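PDB 3T33: LanC-like protein GCR2 from Arabidopsis thaliana, which binds zinc as a member of the LanC-like protein family and may take part in abscisic acid signalling in the plant. Local coordinates for residues L43-K46 and S47-K51; V75-N79 and L80-V84; A113-V116 and A117-D120; R358-A361 and F362-L366. All blocks are in the same frame, centred on the assembly; numbering follows the deposited sequence.

Interaction 1 of 4, residues L43-K46 and S47-K51; sequences LPYK and SFSEK
The ring of Y45 lies against the ring of F48 one helical turn on: Y45 CE2 comes within 3.8 Å of F48 CD2, and the two planes meet obliquely at 48°. With CG anti to the backbone nitrogen in both (chi1 -154° and 170°) and the residues three apart in sequence, the rings are brought together on one flank of the helix. The CE1 side of the Y45 ring comes obliquely against S49, Y45 CE1 3.7 Å from S49 CB. From the loop before the helix, L43 folds back over the first turn; its CD2 packs on F48 CA at 3.9 Å, close to the plane of the F48 ring, and also meets K51 CE, the two side chains crossing at about a right angle. P44 sits at the N-cap position and offers its carbonyl oxygen to F48 N at 3.0 Å, starting the series of helical bonds that S49 N continues by reaching Y45 O at 2.7 Å. The S49 hydroxyl lies between Y45 O and K46 O, close enough to bond to either. The contact forms the first turns of helix 45-69, just after helix 36-42. Y45 leans on L356 and F48 on S364 of helix 353-375, K360 of that helix makes a cation-pi contact with F48, and Y45 OH bonds M402 O at the end of helix 392-402.

Interaction 2 of 4, residues V75-N79 and L80-V84; sequences VRDYN and LYTGV
N79 OD1 is gripped by two successive backbone amides: T82 N donates to it at 3.0 Å on a nearly straight line (169°), and G83 N at 3.2 Å. Both donors lie somewhat off the carbonyl plane of the amide. The side chain turns back onto its own loop because CG sits between the backbone nitrogen and the carbonyl carbon (chi1 82°), which lays OD1 over the amides that follow. G83 N is also 2.9 Å from N79 O, but that bond is bent and weak. The other end of the amide, ND2, makes a weak bond to C128 O. A second polar link runs alongside, where T82 OG1 donates to the syn side of D77 OD1 at 2.8 Å, a little out of the carboxylate plane. Next to this link the backbone closes up: D77 CB rests 3.4 Å from G83 CA, and the chain passes without a side chain at G83. The two ends of the stretch are joined by its valines, V75 CG2 to V84 CG2 at 3.9 Å; V75 also touches A113 and A117 of helix 101-118, while V84 touches C114. The ring end of Y81 leads off from the turn, meeting F389 and reaching C333 and H334, two of the protein ligands of the zinc ion. An asparagine carbonyl that takes the amides three and four residues on closes a tight loop by side-chain-to-backbone bonds, here in the loop that leads into helix 84-98 and borders the zinc site of this LanC-like protein.

Interaction 3 of 4, residues A113-V116 and A117-D120; sequences ACDV and ASRD
D115 and R119 cross obliquely, the carboxylate and guanidinium planes 30° apart, and the acid meets the edge of the guanidinium and not its face. R119 NH2 forms a salt bridge with D115 OD2 at 2.9 Å, although the exact place of that oxygen is less sure, and NE adds a weak bond to D115 OD1 at 3.1 Å. D115 extends its carboxylate with CG anti to the backbone nitrogen (chi1 -174°), while R119 bends at chi2 (-61°) and curls back along the helix end to meet it. The fold of the arginine also brings D115 O to the edge of the guanidinium, in its plane, where NE makes a weak contact. The same carbonyl accepts S118 N at 2.9 Å, the donor standing well above the carbonyl plane. S118 turns its hydroxyl back toward the preceding turn, within 2.7 Å of C114 O and 3.1 Å of D115 O, either of which could take its proton. Before the helix gives way, A117 N still bonds A113 O at 3.1 Å. D115 also has outside partners: R156 NH1 forms a salt bridge with the less certain OD2, and Y130 OH of helix 130-144 bonds OD1. With two arginines and a tyrosine around it, the buried carboxylate is probably held in its ionised form, and its negative charge would help offset the closeness of R119 to R156.

Interaction 4 of 4, residues R358-A361 and F362-L366; sequences RAKA and FASFL
Regular alpha-helical i to i+4 bonding carries this stretch of helix 353-375 in the helical LanC-like fold. Among the backbone bonds, A363 N reaches A359 O at 2.9 Å, nearly straight at 170°, while F362 N to R358 O is longer at 3.1 Å and F365 N to A361 O measures 2.8 Å. Apolar contact within the stretch is slight, because the larger side chains turn to different neighbouring helices and loops. F362 lays its ring beside its own helix, CD1 3.9 Å from R358 O, and meets F343 of helix 336-350 edge-to-face. A363 and L366 face M398 of helix 392-402, A361 and S364 touch L41 of helix 36-42, and F365, its CG anti to the backbone nitrogen (chi1 180°), turns its ring toward F11. The charged side chains likewise lead off from the stretch to outside partners: R358 bridges E319 and E17 and makes a cation-pi contact with W322, whereas extended K360 carries NZ to the carbonyl oxygens of L41 and L43. The side-chain hydrogen bond belongs to S364: with OG beside the backbone nitrogen (chi1 -52°), the hydroxyl is aimed back at K360 O, which satisfies this buried group. K360 O thereby accepts twice, from S364 N at 2.8 Å and from S364 OG at 2.6 Å, the two donors arriving from opposite faces of the carbonyl plane.

How the interactions relate
The four contacts follow one another along the chain and fall into two touching pairs. Interactions 1 and 4, with centres about 12 Å apart, join the start of helix 45-69 to helix 353-375: K360 NZ lies 2.5 Å from L43 O, a probable hydrogen bond. Early and late parts of the chain thus meet. Interactions 2 and 3, about 10 Å between centres, set the loop before helix 84-98 against the end of helix 101-118, with Y78 on S118. The pairs are well separated, the centres of interactions 3 and 4 about 37 Å apart on opposite sides of the chain's centre. Interaction 2 alone reaches the zinc site.

Interaction 1 of 4, residues L43-K46 and S47-K51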
loop_
_atom_site.group_PDB
_atom_site.type_symbol
_atom_site.label_atom_id
_atom_site.label_comp_id
_atom_site.label_asym_id
_atom_site.label_seq_id
_atom_site.Cartn_x
_atom_site.Cartn_y
_atom_site.Cartn_z
ATOM N N LEU A 43 0.619 16.265 -20.639
ATOM C CA LEU A 43 -0.436 16.995 -19.940
ATOM C C LEU A 43 0.044 17.702 -18.636
ATOM O O LEU A 43 0.801 17.114 -17.831
ATOM C CB LEU A 43 -1.516 16.005 -19.625
ATOM C CG LEU A 43 -2.965 16.193 -20.042
ATOM C CD1 LEU A 43 -3.156 16.737 -21.476
ATOM C CD2 LEU A 43 -3.704 14.852 -19.880
ATOM N N PRO A 44 -0.334 19.000 -18.468
ATOM C CA PRO A 44 -0.026 19.592 -17.182
ATOM C C PRO A 44 -0.887 18.926 -16.047
ATOM O O PRO A 44 -2.012 18.455 -16.267
ATOM C CB PRO A 44 -0.332 21.083 -17.386
ATOM C CG PRO A 44 -1.228 21.155 -18.510
ATOM C CD PRO A 44 -1.160 19.897 -19.305
ATOM N N TYR A 45 -0.317 18.894 -14.858
ATOM C CA TYR A 45 -0.853 18.105 -13.781
ATOM C C TYR A 45 -2.318 18.379 -13.450
ATOM O O TYR A 45 -3.077 17.458 -13.234
ATOM C CB TYR A 45 0.027 18.174 -12.556
ATOM C CG TYR A 45 -0.169 16.922 -11.735
ATOM C CD1 TYR A 45 -1.052 16.893 -10.647
ATOM C CD2 TYR A 45 0.478 15.731 -12.088
ATOM C CE1 TYR A 45 -1.243 15.701 -9.919
ATOM C CE2 TYR A 45 0.262 14.553 -11.380
ATOM C CZ TYR A 45 -0.579 14.562 -10.305
ATOM O OH TYR A 45 -0.727 13.399 -9.638
ATOM N N LYS A 46 -2.707 19.641 -13.461
ATOM C CA LYS A 46 -4.050 20.045 -13.131
ATOM C C LYS A 46 -5.064 19.295 -13.942
ATOM O O LYS A 46 -5.905 18.635 -13.338
ATOM C CB LYS A 46 -4.244 21.550 -13.251
ATOM C CG LYS A 46 -2.923 22.308 -12.908
ATOM C CD LYS A 46 -1.797 22.229 -13.999
ATOM C CE LYS A 46 -0.501 22.911 -13.538
ATOM N NZ LYS A 46 0.392 21.942 -12.809
ATOM N N SER A 47 -4.977 19.321 -15.278
ATOM C CA SER A 47 -5.923 18.560 -16.103
ATOM C C SER A 47 -5.626 17.046 -16.202
ATOM O O SER A 47 -6.545 16.231 -16.436
ATOM C CB SER A 47 -6.067 19.162 -17.507
ATOM O OG SER A 47 -4.788 19.225 -18.070
ATOM N N PHE A 48 -4.362 16.668 -16.050
ATOM C CA PHE A 48 -4.049 15.249 -15.991
ATOM C C PHE A 48 -4.763 14.623 -14.772
ATOM O O PHE A 48 -5.455 13.651 -14.911
ATOM C CB PHE A 48 -2.550 15.058 -15.872
ATOM C CG PHE A 48 -2.139 13.667 -15.570
ATOM C CD1 PHE A 48 -2.094 12.721 -16.578
ATOM C CD2 PHE A 48 -1.812 13.293 -14.279
ATOM C CE1 PHE A 48 -1.711 11.394 -16.308
ATOM C CE2 PHE A 48 -1.397 11.966 -13.997
ATOM C CZ PHE A 48 -1.356 11.016 -15.021
ATOM N N SER A 49 -4.634 15.235 -13.610
ATOM C CA SER A 49 -5.269 14.687 -12.393
ATOM C C SER A 49 -6.804 14.753 -12.470
ATOM O O SER A 49 -7.452 13.804 -12.125
ATOM C CB SER A 49 -4.748 15.334 -11.118
ATOM O OG SER A 49 -5.045 16.688 -11.192
ATOM N N GLU A 50 -7.354 15.799 -13.066
ATOM C CA GLU A 50 -8.780 15.793 -13.353
ATOM C C GLU A 50 -9.220 14.633 -14.263
ATOM O O GLU A 50 -10.226 13.965 -13.999
ATOM C CB GLU A 50 -9.195 17.113 -13.950
ATOM C CG GLU A 50 -10.697 17.173 -14.117
ATOM C CD GLU A 50 -11.181 18.418 -14.864
ATOM O OE1 GLU A 50 -10.507 19.488 -14.782
ATOM O OE2 GLU A 50 -12.268 18.316 -15.518
ATOM N N LYS A 51 -8.459 14.362 -15.314
ATOM C CA LYS A 51 -8.758 13.230 -16.150
ATOM C C LYS A 51 -8.719 11.915 -15.366
ATOM O O LYS A 51 -9.609 11.085 -15.536
ATOM C CB LYS A 51 -7.782 13.133 -17.314
ATOM C CG LYS A 51 -8.248 12.168 -18.338
ATOM C CD LYS A 51 -7.309 12.100 -19.598
ATOM C CE LYS A 51 -7.381 13.330 -20.482
ATOM N NZ LYS A 51 -8.788 13.589 -21.016
#

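Interaction 2 of 4, residues V75-N79 and L80-V84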
loop_
_atom_site.group_PDB
_atom_site.type_symbol
_atom_site.label_atom_id
_atom_site.label_comp_id
_atom_site.label_asym_id
_atom_site.label_seq_id
_atom_site.Cartn_x
_atom_site.Cartn_y
_atom_site.Cartn_z
ATOM N N VAL A 75 -22.618 -10.455 1.989
ATOM C CA VAL A 75 -21.167 -10.475 2.210
ATOM C C VAL A 75 -20.596 -11.844 2.577
ATOM O O VAL A 75 -20.742 -12.322 3.693
ATOM C CB VAL A 75 -20.670 -9.322 3.162
ATOM C CG1 VAL A 75 -19.156 -9.404 3.384
ATOM C CG2 VAL A 75 -21.065 -7.975 2.595
ATOM N N ARG A 76 -19.814 -12.386 1.681
ATOM C CA ARG A 76 -19.023 -13.536 2.010
ATOM C C ARG A 76 -17.556 -13.231 2.440
ATOM O O ARG A 76 -17.157 -13.601 3.533
ATOM C CB ARG A 76 -19.144 -14.537 0.886
ATOM C CG ARG A 76 -20.465 -15.263 0.973
ATOM C CD ARG A 76 -21.130 -15.553 -0.365
ATOM N NE ARG A 76 -22.434 -16.160 -0.140
ATOM C CZ ARG A 76 -23.586 -15.515 -0.242
ATOM N NH1 ARG A 76 -23.593 -14.248 -0.601
ATOM N NH2 ARG A 76 -24.728 -16.142 -0.002
ATOM N N ASP A 77 -16.818 -12.560 1.575
ATOM C CA ASP A 77 -15.451 -12.241 1.882
ATOM C C ASP A 77 -15.322 -11.261 3.030
ATOM O O ASP A 77 -14.971 -11.639 4.093
ATOM C CB ASP A 77 -14.715 -11.798 0.645
ATOM C CG ASP A 77 -13.230 -12.000 0.741
ATOM O OD1 ASP A 77 -12.626 -12.082 -0.320
ATOM O OD2 ASP A 77 -12.668 -12.060 1.853
ATOM N N TYR A 78 -15.590 -10.007 2.886
ATOM C CA TYR A 78 -15.459 -9.163 4.084
ATOM C C TYR A 78 -14.171 -8.392 4.285
ATOM O O TYR A 78 -14.221 -7.258 4.572
ATOM C CB TYR A 78 -15.868 -9.895 5.361
ATOM C CG TYR A 78 -14.787 -10.197 6.394
ATOM C CD1 TYR A 78 -14.243 -9.214 7.175
ATOM C CD2 TYR A 78 -14.354 -11.484 6.603
ATOM C CE1 TYR A 78 -13.281 -9.498 8.085
ATOM C CE2 TYR A 78 -13.406 -11.778 7.513
ATOM C CZ TYR A 78 -12.871 -10.793 8.257
ATOM O OH TYR A 78 -11.926 -11.108 9.160
ATOM N N ASN A 79 -13.022 -9.004 4.131
ATOM C CA ASN A 79 -11.788 -8.305 4.399
ATOM C C ASN A 79 -11.373 -7.223 3.409
ATOM O O ASN A 79 -12.004 -7.047 2.400
ATOM C CB ASN A 79 -10.660 -9.273 4.728
ATOM C CG ASN A 79 -10.010 -9.864 3.524
ATOM O OD1 ASN A 79 -10.296 -9.498 2.423
ATOM N ND2 ASN A 79 -9.132 -10.802 3.744
ATOM N N LEU A 80 -10.312 -6.496 3.730
ATOM C CA LEU A 80 -9.918 -5.340 2.890
ATOM C C LEU A 80 -9.329 -5.814 1.579
ATOM O O LEU A 80 -9.564 -5.217 0.506
ATOM C CB LEU A 80 -8.923 -4.446 3.639
ATOM C CG LEU A 80 -8.584 -3.116 2.997
ATOM C CD1 LEU A 80 -9.686 -2.070 3.245
ATOM C CD2 LEU A 80 -7.188 -2.599 3.481
ATOM N N TYR A 81 -8.601 -6.924 1.706
ATOM C CA TYR A 81 -7.681 -7.468 0.703
ATOM C C TYR A 81 -8.422 -7.918 -0.524
ATOM O O TYR A 81 -8.077 -7.489 -1.650
ATOM C CB TYR A 81 -6.927 -8.680 1.291
ATOM C CG TYR A 81 -5.842 -9.162 0.383
ATOM C CD1 TYR A 81 -6.079 -10.146 -0.542
ATOM C CD2 TYR A 81 -4.576 -8.578 0.421
ATOM C CE1 TYR A 81 -5.095 -10.534 -1.400
ATOM C CE2 TYR A 81 -3.604 -8.958 -0.405
ATOM C CZ TYR A 81 -3.859 -9.913 -1.322
ATOM O OH TYR A 81 -2.857 -10.298 -2.130
ATOM N N THR A 82 -9.448 -8.760 -0.337
ATOM C CA THR A 82 -10.280 -9.178 -1.462
ATOM C C THR A 82 -11.786 -8.971 -1.243
ATOM O O THR A 82 -12.572 -9.075 -2.167
ATOM C CB THR A 82 -9.990 -10.641 -1.921
ATOM O OG1 THR A 82 -9.966 -11.537 -0.788
ATOM C CG2 THR A 82 -8.665 -10.715 -2.617
ATOM N N GLY A 83 -12.194 -8.669 -0.032
ATOM C CA GLY A 83 -13.625 -8.641 0.252
ATOM C C GLY A 83 -14.226 -7.253 0.219
ATOM O O GLY A 83 -13.660 -6.285 -0.396
ATOM N N VAL A 84 -15.324 -7.107 0.936
ATOM C CA VAL A 84 -16.166 -5.974 0.741
ATOM C C VAL A 84 -15.627 -4.735 1.459
ATOM O O VAL A 84 -15.940 -3.614 1.097
ATOM C CB VAL A 84 -17.641 -6.331 1.115
ATOM C CG1 VAL A 84 -18.492 -5.069 1.227
ATOM C CG2 VAL A 84 -18.200 -7.289 0.067
#

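Interaction 3 of 4, residues A113-V116 and A117-D120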
loop_
_atom_site.group_PDB
_atom_site.type_symbol
_atom_site.label_atom_id
_atom_site.label_comp_id
_atom_site.label_asym_id
_atom_site.label_seq_id
_atom_site.Cartn_x
_atom_site.Cartn_y
_atom_site.Cartn_z
ATOM N N ALA A 113 -22.133 -4.319 7.161
ATOM C CA ALA A 113 -22.223 -5.674 6.581
ATOM C C ALA A 113 -20.958 -6.521 6.785
ATOM O O ALA A 113 -21.031 -7.732 6.922
ATOM C CB ALA A 113 -22.595 -5.647 5.122
ATOM N N CYS A 114 -19.792 -5.895 6.812
ATOM C CA CYS A 114 -18.571 -6.647 6.928
ATOM C C CYS A 114 -18.451 -7.120 8.367
ATOM O O CYS A 114 -17.918 -8.195 8.627
ATOM C CB CYS A 114 -17.385 -5.755 6.533
ATOM S SG CYS A 114 -17.170 -5.581 4.701
ATOM N N ASP A 115 -18.928 -6.282 9.286
ATOM C CA ASP A 115 -18.902 -6.570 10.685
ATOM C C ASP A 115 -19.709 -7.836 11.010
ATOM O O ASP A 115 -19.158 -8.799 11.564
ATOM C CB ASP A 115 -19.440 -5.389 11.439
ATOM C CG ASP A 115 -19.309 -5.547 12.948
ATOM O OD1 ASP A 115 -18.401 -6.256 13.447
ATOM O OD2 ASP A 115 -20.139 -4.929 13.646
ATOM N N VAL A 116 -20.989 -7.819 10.620
ATOM C CA VAL A 116 -21.905 -8.980 10.650
ATOM C C VAL A 116 -21.224 -10.245 10.101
ATOM O O VAL A 116 -21.214 -11.304 10.763
ATOM C CB VAL A 116 -23.228 -8.690 9.837
ATOM C CG1 VAL A 116 -24.092 -9.960 9.643
ATOM C CG2 VAL A 116 -24.059 -7.571 10.482
ATOM N N ALA A 117 -20.659 -10.144 8.896
ATOM C CA ALA A 117 -20.013 -11.298 8.268
ATOM C C ALA A 117 -18.685 -11.721 8.947
ATOM O O ALA A 117 -18.222 -12.833 8.728
ATOM C CB ALA A 117 -19.787 -11.026 6.797
ATOM N N SER A 118 -18.085 -10.857 9.775
ATOM C CA SER A 118 -16.774 -11.184 10.361
ATOM C C SER A 118 -16.764 -11.642 11.840
ATOM O O SER A 118 -15.692 -11.893 12.435
ATOM C CB SER A 118 -15.777 -10.046 10.151
ATOM O OG SER A 118 -16.231 -8.823 10.692
ATOM N N ARG A 119 -17.952 -11.738 12.436
ATOM C CA ARG A 119 -18.088 -12.356 13.765
ATOM C C ARG A 119 -17.698 -13.813 13.525
ATOM O O ARG A 119 -17.855 -14.326 12.402
ATOM C CB ARG A 119 -19.541 -12.233 14.268
ATOM C CG ARG A 119 -20.146 -10.826 14.117
ATOM C CD ARG A 119 -19.369 -9.755 14.920
ATOM N NE ARG A 119 -20.014 -8.440 14.845
ATOM C CZ ARG A 119 -20.707 -7.872 15.835
ATOM N NH1 ARG A 119 -20.845 -8.489 17.013
ATOM N NH2 ARG A 119 -21.258 -6.673 15.653
ATOM N N ASP A 120 -17.086 -14.437 14.525
ATOM C CA ASP A 120 -16.542 -15.780 14.361
ATOM C C ASP A 120 -15.178 -15.796 13.654
ATOM O O ASP A 120 -14.524 -16.838 13.598
ATOM C CB ASP A 120 -17.533 -16.669 13.606
ATOM C CG ASP A 120 -18.799 -16.932 14.396
ATOM O OD1 ASP A 120 -18.837 -16.582 15.594
ATOM O OD2 ASP A 120 -19.757 -17.488 13.819
#

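Interaction 4 of 4, residues R358-A361 and F362-L366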
loop_
_atom_site.group_PDB
_atom_site.type_symbol
_atom_site.label_atom_id
_atom_site.label_comp_id
_atom_site.label_asym_id
_atom_site.label_seq_id
_atom_site.Cartn_x
_atom_site.Cartn_y
_atom_site.Cartn_z
ATOM N N ARG A 358 7.283 9.917 -12.833
ATOM C CA ARG A 358 7.291 8.470 -12.917
ATOM C C ARG A 358 5.967 7.841 -12.472
ATOM O O ARG A 358 5.523 6.906 -13.103
ATOM C CB ARG A 358 8.522 7.874 -12.241
ATOM C CG ARG A 358 9.775 8.039 -13.111
ATOM C CD ARG A 358 11.014 7.554 -12.376
ATOM N NE ARG A 358 12.182 7.705 -13.229
ATOM C CZ ARG A 358 13.384 7.195 -12.987
ATOM N NH1 ARG A 358 13.611 6.482 -11.903
ATOM N NH2 ARG A 358 14.358 7.432 -13.842
ATOM N N ALA A 359 5.335 8.405 -11.454
ATOM C CA ALA A 359 4.033 7.922 -10.984
ATOM C C ALA A 359 3.030 8.291 -12.065
ATOM O O ALA A 359 2.167 7.511 -12.435
ATOM C CB ALA A 359 3.628 8.585 -9.629
ATOM N N LYS A 360 3.195 9.464 -12.620
ATOM C CA LYS A 360 2.303 9.884 -13.705
ATOM C C LYS A 360 2.393 8.942 -14.916
ATOM O O LYS A 360 1.385 8.578 -15.526
ATOM C CB LYS A 360 2.592 11.366 -14.044
ATOM C CG LYS A 360 2.092 11.923 -15.310
ATOM C CD LYS A 360 2.474 13.434 -15.391
ATOM C CE LYS A 360 1.715 14.152 -16.530
ATOM N NZ LYS A 360 2.397 15.419 -16.874
ATOM N N ALA A 361 3.600 8.509 -15.249
ATOM C CA ALA A 361 3.763 7.586 -16.381
ATOM C C ALA A 361 3.094 6.241 -16.075
ATOM O O ALA A 361 2.444 5.663 -16.934
ATOM C CB ALA A 361 5.241 7.375 -16.703
ATOM N N PHE A 362 3.232 5.738 -14.847
ATOM C CA PHE A 362 2.619 4.411 -14.596
ATOM C C PHE A 362 1.101 4.567 -14.606
ATOM O O PHE A 362 0.411 3.760 -15.151
ATOM C CB PHE A 362 3.097 3.827 -13.278
ATOM C CG PHE A 362 4.324 2.966 -13.383
ATOM C CD1 PHE A 362 5.326 3.246 -14.301
ATOM C CD2 PHE A 362 4.479 1.849 -12.521
ATOM C CE1 PHE A 362 6.474 2.444 -14.388
ATOM C CE2 PHE A 362 5.611 1.054 -12.578
ATOM C CZ PHE A 362 6.640 1.359 -13.522
ATOM N N ALA A 363 0.591 5.638 -14.033
ATOM C CA ALA A 363 -0.831 5.880 -14.058
ATOM C C ALA A 363 -1.373 6.096 -15.475
ATOM O O ALA A 363 -2.470 5.605 -15.808
ATOM C CB ALA A 363 -1.187 7.051 -13.185
ATOM N N SER A 364 -0.627 6.854 -16.291
ATOM C CA SER A 364 -1.009 7.011 -17.705
ATOM C C SER A 364 -1.004 5.732 -18.438
ATOM O O SER A 364 -1.944 5.475 -19.206
ATOM C CB SER A 364 -0.103 8.001 -18.404
ATOM O OG SER A 364 -0.098 9.177 -17.637
ATOM N N PHE A 365 0.012 4.889 -18.200
ATOM C CA PHE A 365 0.032 3.562 -18.824
ATOM C C PHE A 365 -1.252 2.803 -18.533
ATOM O O PHE A 365 -1.953 2.338 -19.460
ATOM C CB PHE A 365 1.226 2.742 -18.344
ATOM C CG PHE A 365 1.284 1.336 -18.963
ATOM C CD1 PHE A 365 0.679 0.247 -18.333
ATOM C CD2 PHE A 365 1.950 1.121 -20.172
ATOM C CE1 PHE A 365 0.706 -1.053 -18.938
ATOM C CE2 PHE A 365 1.990 -0.159 -20.763
ATOM C CZ PHE A 365 1.371 -1.236 -20.148
ATOM N N LEU A 366 -1.588 2.691 -17.238
ATOM C CA LEU A 366 -2.842 2.056 -16.850
ATOM C C LEU A 366 -4.080 2.688 -17.463
ATOM O O LEU A 366 -4.973 1.980 -17.949
ATOM C CB LEU A 366 -3.018 2.069 -15.316
ATOM C CG LEU A 366 -2.243 1.014 -14.577
ATOM C CD1 LEU A 366 -2.364 1.324 -13.128
ATOM C CD2 LEU A 366 -2.892 -0.325 -14.922
#